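Local coordinates for protein EvdO2 (Micromonospora carbonacea, PDB 4XAB) that probably acts as a metal-dependent oxygenase of the phytanoyl-CoA dioxygenase family, carrying out an oxidative cyclization in orthosomycin biosynthesis, at residues Leu160-Gly165 with Val197-Ala202. Sequence-based numbering, arbitrary orientation. Where two conformers were deposited one is given.
Sequences LHYLPG and VACPLA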
loop_
_atom_site.group_PDB
_atom_site.type_symbol
_atom_site.label_atom_id
_atom_site.label_comp_id
_atom_site.label_asym_id
_atom_site.label_seq_id
_atom_site.Cartn_x
_atom_site.Cartn_y
_atom_site.Cartn_z
ATOM N N LEU A 160 -3.849 -4.755 -6.717
ATOM C CA LEU A 160 -3.890 -3.343 -7.078
ATOM C C LEU A 160 -3.996 -3.155 -8.583
ATOM O O LEU A 160 -3.493 -3.961 -9.364
ATOM C CB LEU A 160 -2.636 -2.617 -6.565
ATOM C CG LEU A 160 -2.493 -2.635 -5.038
ATOM C CD1 LEU A 160 -1.331 -1.782 -4.559
ATOM C CD2 LEU A 160 -3.778 -2.179 -4.398
ATOM N N HIS A 161 -4.649 -2.066 -8.959
ATOM C CA HIS A 161 -4.741 -1.597 -10.328
ATOM C C HIS A 161 -4.212 -0.175 -10.340
ATOM O O HIS A 161 -4.466 0.575 -9.401
ATOM C CB HIS A 161 -6.186 -1.588 -10.834
ATOM C CG HIS A 161 -6.896 -2.903 -10.711
ATOM N ND1 HIS A 161 -7.546 -3.494 -11.774
ATOM C CD2 HIS A 161 -7.125 -3.701 -9.641
ATOM C CE1 HIS A 161 -8.115 -4.618 -11.371
ATOM N NE2 HIS A 161 -7.871 -4.769 -10.081
ATOM N N TYR A 162 -3.534 0.207 -11.411
ATOM C CA TYR A 162 -2.977 1.556 -11.527
ATOM C C TYR A 162 -3.428 2.313 -12.763
ATOM O O TYR A 162 -3.803 1.713 -13.765
ATOM C CB TYR A 162 -1.451 1.491 -11.560
ATOM C CG TYR A 162 -0.835 0.950 -10.313
ATOM C CD1 TYR A 162 -0.314 -0.334 -10.278
ATOM C CD2 TYR A 162 -0.750 1.724 -9.176
ATOM C CE1 TYR A 162 0.280 -0.822 -9.145
ATOM C CE2 TYR A 162 -0.183 1.245 -8.038
ATOM C CZ TYR A 162 0.333 -0.038 -8.019
ATOM O OH TYR A 162 0.923 -0.516 -6.871
ATOM N N LEU A 163 -3.356 3.645 -12.694
ATOM C CA LEU A 163 -3.482 4.475 -13.889
ATOM C C LEU A 163 -2.092 4.862 -14.368
ATOM O O LEU A 163 -1.473 5.753 -13.790
ATOM C CB LEU A 163 -4.302 5.743 -13.610
ATOM C CG LEU A 163 -4.503 6.578 -14.875
ATOM C CD1 LEU A 163 -5.521 5.908 -15.771
ATOM C CD2 LEU A 163 -4.926 8.013 -14.550
ATOM N N PRO A 164 -1.584 4.185 -15.414
ATOM C CA PRO A 164 -0.218 4.456 -15.876
ATOM C C PRO A 164 -0.016 5.916 -16.243
ATOM O O PRO A 164 -0.837 6.484 -16.972
ATOM C CB PRO A 164 -0.075 3.567 -17.117
ATOM C CG PRO A 164 -1.091 2.473 -16.928
ATOM C CD PRO A 164 -2.248 3.144 -16.227
ATOM N N GLY A 165 1.065 6.504 -15.740
ATOM C CA GLY A 165 1.416 7.859 -16.097
ATOM C C GLY A 165 0.722 8.888 -15.235
ATOM O O GLY A 165 1.021 10.079 -15.325
ATOM N N VAL A 197 -4.485 -0.643 -15.344
ATOM C CA VAL A 197 -3.684 -1.837 -15.543
ATOM C C VAL A 197 -3.585 -2.598 -14.222
ATOM O O VAL A 197 -3.253 -2.011 -13.203
ATOM C CB VAL A 197 -2.275 -1.468 -16.077
ATOM C CG1 VAL A 197 -1.403 -2.692 -16.116
ATOM C CG2 VAL A 197 -2.390 -0.846 -17.472
ATOM N N ALA A 198 -3.885 -3.900 -14.230
ATOM C CA ALA A 198 -3.864 -4.675 -12.989
ATOM C C ALA A 198 -2.510 -5.313 -12.770
ATOM O O ALA A 198 -1.831 -5.658 -13.732
ATOM C CB ALA A 198 -4.960 -5.760 -12.998
ATOM N N CYS A 199 -2.152 -5.500 -11.502
ATOM C CA CYS A 199 -0.855 -6.048 -11.129
ATOM C C CYS A 199 -0.968 -7.270 -10.227
ATOM O O CYS A 199 -0.682 -7.193 -9.026
ATOM C CB CYS A 199 -0.016 -4.969 -10.439
ATOM S SG CYS A 199 0.501 -3.697 -11.597
ATOM N N PRO A 200 -1.366 -8.414 -10.803
ATOM C CA PRO A 200 -1.361 -9.627 -9.982
ATOM C C PRO A 200 0.061 -10.009 -9.571
ATOM O O PRO A 200 1.024 -9.645 -10.253
ATOM C CB PRO A 200 -1.984 -10.673 -10.906
ATOM C CG PRO A 200 -2.832 -9.876 -11.858
ATOM C CD PRO A 200 -1.988 -8.651 -12.117
ATOM N N LEU A 201 0.170 -10.710 -8.446
ATOM C CA LEU A 201 1.450 -11.085 -7.859
ATOM C C LEU A 201 1.386 -12.480 -7.293
ATOM O O LEU A 201 0.325 -12.943 -6.878
ATOM C CB LEU A 201 1.845 -10.136 -6.734
ATOM C CG LEU A 201 2.055 -8.674 -7.128
ATOM C CD1 LEU A 201 2.253 -7.854 -5.875
ATOM C CD2 LEU A 201 3.253 -8.502 -8.080
ATOM N N ALA A 202 2.540 -13.133 -7.257
ATOM C CA ALA A 202 2.694 -14.372 -6.512
ATOM C C ALA A 202 3.175 -14.005 -5.107
ATOM O O ALA A 202 3.617 -12.868 -4.887
ATOM C CB ALA A 202 3.684 -15.288 -7.218
HETATM O O HOH W 1 -1.200 -5.959 -6.606
#
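The methyl of Ala198 lies over one face of the His161 imidazole, 24° off the ring normal, a CH-pi contact displaced toward the rim, with Ala198 CB 3.6 Å from His161 ND1. On the other side of the sheet the Tyr162 ring receives Cys199 at its edge: Cys199 SG lies in the ring plane, 3.7 Å from Tyr162 CD1 and 3.8 Å from Tyr162 CE1, a sulfur-aromatic contact. With CG anti to the carbonyl carbon and beside the backbone N (chi1 -63°), the Tyr162 ring carries its CD1-CE1 edge to the sulfur. Beyond the strand end, Pro164 CG probably meets Val197 CG2, at 3.6 Å in one of two valine conformers.

The backbones define antiparallel pairing. Tyr162 and Val197 form the hydrogen-bonded pair, each N to the other's O at 2.9 Å; His161 and Ala198 form the non-hydrogen-bonded one. Cys199 N extends the pairing to Leu160 O (3.0 Å), after which a water takes over, accepting from Leu160 N and donating to Cys199 O.

Tyr162 OH hydrogen-bonds His209 ND1 on strand 206-210, while its ring stacks on Phe23. Strand 160-162 is the middle of a three-stranded antiparallel sheet in the double-stranded beta-helix, between 197-198 and 215-217, the latter bearing the nickel ligand His215.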